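PDB 3OUT: glutamate racemase from Francisella tularensis subsp. tularensis, which belongs to the Asp/Glu/hydantoin racemase family, an alpha/beta protein built around two parallel beta sheets, here modelled with D-glutamic acid bound. Local coordinates for residues 90-93 and 94-97; 116-120 and 121-125; 165-168 and 169-173. All blocks are in the same frame, centred on the assembly; numbering follows the deposited sequence. Where two conformers were deposited one is given.

Contact 1: 90-93 and 94-97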
loop_
_atom_site.group_PDB
_atom_site.type_symbol
_atom_site.label_atom_id
_atom_site.label_comp_id
_atom_site.label_asym_id
_atom_site.label_seq_id
_atom_site.Cartn_x
_atom_site.Cartn_y
_atom_site.Cartn_z
ATOM N N GLU B 90 19.573 -1.692 -7.764
ATOM C CA GLU B 90 19.144 -2.353 -8.994
ATOM C C GLU B 90 18.160 -1.484 -9.765
ATOM O O GLU B 90 18.202 -1.394 -10.991
ATOM C CB GLU B 90 18.506 -3.707 -8.691
ATOM C CG GLU B 90 18.320 -4.549 -9.921
ATOM C CD GLU B 90 19.658 -5.051 -10.481
ATOM O OE1 GLU B 90 19.783 -5.107 -11.722
ATOM O OE2 GLU B 90 20.582 -5.377 -9.687
ATOM N N ILE B 91 17.249 -0.861 -9.032
ATOM C CA ILE B 91 16.316 0.101 -9.623
ATOM C C ILE B 91 17.001 1.392 -10.085
ATOM O O ILE B 91 16.642 1.919 -11.141
ATOM C CB ILE B 91 15.151 0.401 -8.619
ATOM C CG1 ILE B 91 14.329 -0.869 -8.451
ATOM C CG2 ILE B 91 14.241 1.569 -9.088
ATOM C CD1 ILE B 91 13.469 -0.910 -7.185
ATOM N N ALA B 92 17.961 1.884 -9.314
ATOM C CA ALA B 92 18.612 3.139 -9.640
ATOM C C ALA B 92 19.490 3.013 -10.903
ATOM O O ALA B 92 19.723 4.003 -11.571
ATOM C CB ALA B 92 19.434 3.665 -8.431
ATOM N N LYS B 93 19.945 1.799 -11.209
ATOM C CA LYS B 93 20.793 1.506 -12.377
ATOM C C LYS B 93 22.012 2.403 -12.313
ATOM O O LYS B 93 22.782 2.272 -11.382
ATOM C CB LYS B 93 20.005 1.621 -13.685
ATOM C CG LYS B 93 18.992 0.480 -13.871
ATOM C CD LYS B 93 18.023 0.773 -14.991
ATOM C CE LYS B 93 17.110 -0.420 -15.252
ATOM N NZ LYS B 93 16.480 -0.901 -13.978
ATOM N N ALA B 94 22.173 3.333 -13.257
ATOM C CA ALA B 94 23.404 4.152 -13.327
ATOM C C ALA B 94 23.443 5.314 -12.332
ATOM O O ALA B 94 24.460 6.012 -12.197
ATOM C CB ALA B 94 23.638 4.680 -14.767
ATOM N N ILE B 95 22.348 5.527 -11.608
ATOM C CA ILE B 95 22.308 6.563 -10.560
ATOM C C ILE B 95 23.007 6.053 -9.305
ATOM O O ILE B 95 22.665 4.999 -8.809
ATOM C CB ILE B 95 20.826 6.955 -10.248
ATOM C CG1 ILE B 95 20.171 7.558 -11.507
ATOM C CG2 ILE B 95 20.734 7.929 -9.018
ATOM C CD1 ILE B 95 20.860 8.784 -12.054
ATOM N N PRO B 96 23.990 6.785 -8.789
ATOM C CA PRO B 96 24.699 6.291 -7.629
ATOM C C PRO B 96 23.877 6.354 -6.351
ATOM O O PRO B 96 23.120 7.294 -6.157
ATOM C CB PRO B 96 25.896 7.225 -7.508
ATOM C CG PRO B 96 25.512 8.455 -8.154
ATOM C CD PRO B 96 24.565 8.041 -9.285
ATOM N N VAL B 97 24.097 5.361 -5.493
ATOM C CA VAL B 97 23.434 5.234 -4.210
ATOM C C VAL B 97 24.482 5.167 -3.112
ATOM O O VAL B 97 25.353 4.267 -3.113
ATOM C CB VAL B 97 22.557 3.953 -4.169
ATOM C CG1 VAL B 97 21.893 3.809 -2.819
ATOM C CG2 VAL B 97 21.538 3.964 -5.305
#

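Contact 2: 116-120 and 121-125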
loop_
_atom_site.group_PDB
_atom_site.type_symbol
_atom_site.label_atom_id
_atom_site.label_comp_id
_atom_site.label_asym_id
_atom_site.label_seq_id
_atom_site.Cartn_x
_atom_site.Cartn_y
_atom_site.Cartn_z
ATOM N N VAL B 116 27.331 -2.059 18.238
ATOM C CA VAL B 116 26.270 -1.501 17.360
ATOM C C VAL B 116 24.914 -1.607 18.047
ATOM O O VAL B 116 24.533 -2.665 18.548
ATOM C CB VAL B 116 26.193 -2.273 16.041
ATOM C CG1 VAL B 116 25.189 -1.618 15.068
ATOM C CG2 VAL B 116 27.559 -2.271 15.370
ATOM N N ILE B 117 24.170 -0.511 18.002
ATOM C CA ILE B 117 22.753 -0.520 18.398
ATOM C C ILE B 117 21.952 -0.040 17.213
ATOM O O ILE B 117 22.386 0.867 16.486
ATOM C CB ILE B 117 22.415 0.338 19.653
ATOM C CG1 ILE B 117 22.994 1.766 19.569
ATOM C CG2 ILE B 117 22.926 -0.397 20.919
ATOM C CD1 ILE B 117 22.530 2.760 20.654
ATOM N N ALA B 118 20.759 -0.617 17.044
ATOM C CA ALA B 118 19.919 -0.295 15.901
ATOM C C ALA B 118 18.546 -0.888 16.096
ATOM O O ALA B 118 18.293 -1.566 17.087
ATOM C CB ALA B 118 20.583 -0.835 14.556
ATOM N N THR B 119 17.687 -0.694 15.112
ATOM C CA THR B 119 16.358 -1.308 15.169
ATOM C C THR B 119 16.440 -2.832 15.158
ATOM O O THR B 119 17.432 -3.429 14.707
ATOM C CB THR B 119 15.469 -0.909 13.992
ATOM O OG1 THR B 119 16.060 -1.413 12.778
ATOM C CG2 THR B 119 15.231 0.604 13.874
ATOM N N PRO B 120 15.383 -3.480 15.644
ATOM C CA PRO B 120 15.355 -4.950 15.540
ATOM C C PRO B 120 15.606 -5.464 14.128
ATOM O O PRO B 120 16.396 -6.410 13.953
ATOM C CB PRO B 120 13.942 -5.290 16.085
ATOM C CG PRO B 120 13.674 -4.226 17.032
ATOM C CD PRO B 120 14.203 -2.978 16.368
ATOM N N ALA B 121 14.973 -4.869 13.106
ATOM C CA ALA B 121 15.215 -5.293 11.718
ATOM C C ALA B 121 16.682 -5.168 11.328
ATOM O O ALA B 121 17.244 -6.082 10.744
ATOM C CB ALA B 121 14.322 -4.556 10.726
ATOM N N THR B 122 17.313 -4.052 11.686
ATOM C CA THR B 122 18.692 -3.853 11.311
ATOM C C THR B 122 19.572 -4.884 11.975
ATOM O O THR B 122 20.466 -5.427 11.339
ATOM C CB THR B 122 19.139 -2.404 11.638
ATOM O OG1 THR B 122 18.366 -1.495 10.844
ATOM C CG2 THR B 122 20.671 -2.164 11.432
ATOM N N ILE B 123 19.413 -5.075 13.284
ATOM C CA ILE B 123 20.322 -5.965 14.013
ATOM C C ILE B 123 20.070 -7.413 13.547
ATOM O O ILE B 123 21.017 -8.146 13.241
ATOM C CB ILE B 123 20.146 -5.856 15.537
ATOM C CG1 ILE B 123 20.529 -4.471 16.044
ATOM C CG2 ILE B 123 20.973 -6.971 16.241
ATOM C CD1 ILE B 123 21.971 -4.054 15.784
ATOM N N ASN B 124 18.794 -7.810 13.416
ATOM C CA ASN B 124 18.463 -9.164 12.979
ATOM C C ASN B 124 18.919 -9.450 11.552
ATOM O O ASN B 124 19.212 -10.585 11.221
ATOM C CB ASN B 124 16.964 -9.458 13.089
ATOM C CG ASN B 124 16.482 -9.499 14.507
ATOM O OD1 ASN B 124 17.249 -9.706 15.434
ATOM N ND2 ASN B 124 15.188 -9.263 14.684
ATOM N N SER B 125 19.055 -8.418 10.718
ATOM C CA SER B 125 19.562 -8.589 9.373
ATOM C C SER B 125 21.053 -8.928 9.358
ATOM O O SER B 125 21.565 -9.433 8.358
ATOM C CB SER B 125 19.360 -7.342 8.541
ATOM O OG SER B 125 20.364 -6.396 8.810
HETATM O O HOH W 1 18.405 0.786 12.588
#

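Contact 3: 165-168 and 169-173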
loop_
_atom_site.group_PDB
_atom_site.type_symbol
_atom_site.label_atom_id
_atom_site.label_comp_id
_atom_site.label_asym_id
_atom_site.label_seq_id
_atom_site.Cartn_x
_atom_site.Cartn_y
_atom_site.Cartn_z
ATOM N N LEU B 165 16.503 4.991 31.955
ATOM C CA LEU B 165 16.195 3.633 32.318
ATOM C C LEU B 165 16.028 2.694 31.117
ATOM O O LEU B 165 16.453 1.568 31.190
ATOM C CB LEU B 165 14.949 3.569 33.185
ATOM C CG LEU B 165 15.096 4.021 34.647
ATOM C CD1 LEU B 165 13.731 4.063 35.265
ATOM C CD2 LEU B 165 16.013 3.100 35.438
ATOM N N VAL B 166 15.361 3.162 30.054
ATOM C CA VAL B 166 15.254 2.359 28.844
ATOM C C VAL B 166 16.667 2.113 28.259
ATOM O O VAL B 166 16.970 1.009 27.868
ATOM C CB VAL B 166 14.332 3.028 27.790
ATOM C CG1 VAL B 166 14.306 2.191 26.487
ATOM C CG2 VAL B 166 12.893 3.192 28.381
ATOM N N ALA B 167 17.507 3.152 28.211
ATOM C CA ALA B 167 18.877 3.001 27.715
ATOM C C ALA B 167 19.664 2.006 28.579
ATOM O O ALA B 167 20.404 1.161 28.049
ATOM C CB ALA B 167 19.594 4.350 27.620
ATOM N N LYS B 168 19.509 2.068 29.899
ATOM C CA LYS B 168 20.210 1.076 30.768
ATOM C C LYS B 168 19.804 -0.337 30.408
ATOM O O LYS B 168 20.649 -1.244 30.330
ATOM C CB LYS B 168 19.994 1.369 32.264
ATOM C CG LYS B 168 20.631 2.669 32.720
ATOM C CD LYS B 168 20.432 2.904 34.229
ATOM C CE LYS B 168 20.697 4.358 34.634
ATOM N NZ LYS B 168 20.024 4.729 35.920
ATOM N N GLU B 169 18.514 -0.544 30.126
ATOM C CA GLU B 169 18.023 -1.864 29.764
ATOM C C GLU B 169 18.734 -2.425 28.525
ATOM O O GLU B 169 19.105 -3.597 28.502
ATOM C CB GLU B 169 16.499 -1.805 29.541
ATOM C CG GLU B 169 15.868 -3.078 29.071
ATOM C CD GLU B 169 15.713 -4.136 30.145
ATOM O OE1 GLU B 169 15.873 -3.834 31.356
ATOM O OE2 GLU B 169 15.413 -5.286 29.740
ATOM N N TYR B 170 18.931 -1.582 27.507
ATOM C CA TYR B 170 19.503 -2.007 26.252
ATOM C C TYR B 170 21.037 -1.980 26.241
ATOM O O TYR B 170 21.661 -2.743 25.502
ATOM C CB TYR B 170 19.009 -1.108 25.111
ATOM C CG TYR B 170 17.540 -1.275 24.766
ATOM C CD1 TYR B 170 16.971 -2.536 24.673
ATOM C CD2 TYR B 170 16.719 -0.163 24.524
ATOM C CE1 TYR B 170 15.616 -2.706 24.350
ATOM C CE2 TYR B 170 15.366 -0.341 24.187
ATOM C CZ TYR B 170 14.829 -1.592 24.101
ATOM O OH TYR B 170 13.517 -1.766 23.753
ATOM N N LEU B 171 21.632 -1.083 26.994
ATOM C CA LEU B 171 23.095 -0.860 26.904
ATOM C C LEU B 171 23.902 -1.643 27.921
ATOM O O LEU B 171 25.132 -1.735 27.793
ATOM C CB LEU B 171 23.414 0.628 27.035
ATOM C CG LEU B 171 22.857 1.549 25.965
ATOM C CD1 LEU B 171 23.060 2.966 26.339
ATOM C CD2 LEU B 171 23.478 1.242 24.586
ATOM N N SER B 172 23.230 -2.219 28.917
ATOM C CA SER B 172 23.916 -3.031 29.927
ATOM C C SER B 172 24.629 -4.231 29.284
ATOM O O SER B 172 25.677 -4.664 29.782
ATOM C CB SER B 172 22.927 -3.480 31.011
ATOM O OG SER B 172 21.886 -4.252 30.452
ATOM N N TYR B 173 24.078 -4.745 28.180
ATOM C CA TYR B 173 24.720 -5.798 27.391
ATOM C C TYR B 173 26.198 -5.491 27.087
ATOM O O TYR B 173 26.968 -6.426 26.970
ATOM C CB TYR B 173 23.952 -6.024 26.083
ATOM C CG TYR B 173 24.625 -6.902 25.055
ATOM C CD1 TYR B 173 24.689 -8.268 25.221
ATOM C CD2 TYR B 173 25.175 -6.363 23.894
ATOM C CE1 TYR B 173 25.292 -9.079 24.255
ATOM C CE2 TYR B 173 25.774 -7.162 22.943
ATOM C CZ TYR B 173 25.828 -8.507 23.123
ATOM O OH TYR B 173 26.401 -9.308 22.180
#

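Contact 1: 90-93 and 94-97
Ala92 and Ile95 meet across a type II' beta turn that carries the chain out of helix 78-92 and into strand 97-99. The amide N of Ile95 donates to Ala92 O at 3.0 Å with a fairly straight N-H (163°), although it reaches the oxygen from above the carbonyl plane rather than along a lone pair. Beside this bond Ala92 CB lies 4.0 Å from Ile95 CB and 3.8 Å from Val97 CG2; the small methyl lets the returning chain pass close to the helix end. With chi1 at 179°, Val97 CG2 lies beside its own backbone N, on the side of that methyl. The bend itself is made at Lys93, whose positive phi of 55° breaks the helical path. Its side chain runs extended across the end of the helix and bends only at the last torsion, which brings NZ to Glu90 O, a weak hydrogen bond at 3.5 Å. Further out, Ala92 rests on Ile66 of helix 51-67 and Val97 on Ile75 of the neighbouring strand, and Pro96 joins Ile73 through a backbone bond. Lys93 is exposed, and its ammonium group, set beside a carbonyl at the C-terminal end of the helix, would probably interact favourably with the helix dipole, though the bond is weak.

Contact 2: 116-120 and 121-125
Strand 116-118 runs into the helix through Thr119, with Pro120 as the first helical residue; the axes of strand 116-118 and of the segment 121-125, 7.8 Å apart at their closest, make an angle of 132° between their N-to-C directions, so the chain folds back on itself. Thr119 is the N-cap: its OG1 accepts from Thr122 N at 3.1 Å, while Ile123 N donates to Thr119 O and Asn124 N to Pro120 O. Proline suits the first turn of a helix, where its missing N-H costs no helical bond. The capping hydroxyl is placed by a chi1 of 64°, which sets OG1 between the backbone N and the carbonyl carbon, facing the helix. The Thr119 and Thr122 side chains cross at about a right angle, with Thr119 OG1 and Thr122 OG1 3.0 Å apart. Each hydroxyl is hydrogen-bonded to Thr79 OG1, and a water accepts from Thr119 N and Thr122 OG1. In Thr122 a chi1 of -63° sets OG1 beside the backbone N, in the polar cluster, and CG2 anti to that N, tightly packed at 3.4 Å from Ala118 CB; a small alanine fits there. Ile123 extends CD1 over the strand, 3.7 Å from Ala118 CB and 4.1 Å from Val116 CG1. Thr119 also touches the bound D-glutamic acid, so the cap forms part of the ligand pocket. Around this unit, Val116 and Ile123 pack on strand 140-145, Ile117 on strand 181-184, and Ala121 and Ser125 on helix 78-92.

Contact 3: 165-168 and 169-173
Val166 and Tyr170 pack against each other one turn apart on helix 161-171 of this alpha/beta fold, their side chains lying side by side and pointing the same way. This is the tightly packed side: Val166 CG1 approaches the ring obliquely, 3.6 Å from Tyr170 CE2 and 3.9 Å from Tyr170 CD2. The valine reaches it with CG1 anti to its own backbone N (chi1 177°). A second apolar step follows between Ala167 CB and Leu171 CD1, 3.9 Å apart, and here a small residue leaves room for the leucine, which also packs on Ile196 and Ile199 of helix 193-199. Phe149 meets the tyrosine ring edge-to-face, and the tyrosine hydroxyl is hydrogen-bonded to Leu148 N, so a residue both aromatic and polar at its end suits the site. Val166 also packs on Ile162, and Tyr170 on Phe157, of a neighbouring subunit, another copy of this protein. Lys168 and Glu169 form the exposed, looser side, though Lys168 touches Ile199 and Glu169 packs on Phe157 of that neighbouring subunit. Beneath both sides run the i to i+4 backbone bonds. Toward the C-terminal end, Leu171 N donates to Ala167 O at 2.8 Å, and Ser172 N to Lys168 O at 3.1 Å.

How the contacts relate
Contacts 1, 2 and 3 follow one another along the chain without overlapping. Contact 1 and contact 3 lie on opposite sides of the chain's centre, their centres 39 Å apart, whereas contacts 2 and 3 share one side and touch: Ile117 CG2 meets Leu171 CD2 at 4.1 Å. Contact 2 is the one at the ligand, with the Thr119 side chain about 4 Å from the D-glutamic acid; in contact 3 the side chain of Tyr170 is about 12 Å from the bound D-glutamic acid. Helix 78-92 connects the first two indirectly, for it begins near the pocket, packs on contact 2, and ends at contact 1, whose centre is 25 Å from that of contact 2. Contacts 2 and 3 both reach the same neighbouring subunit.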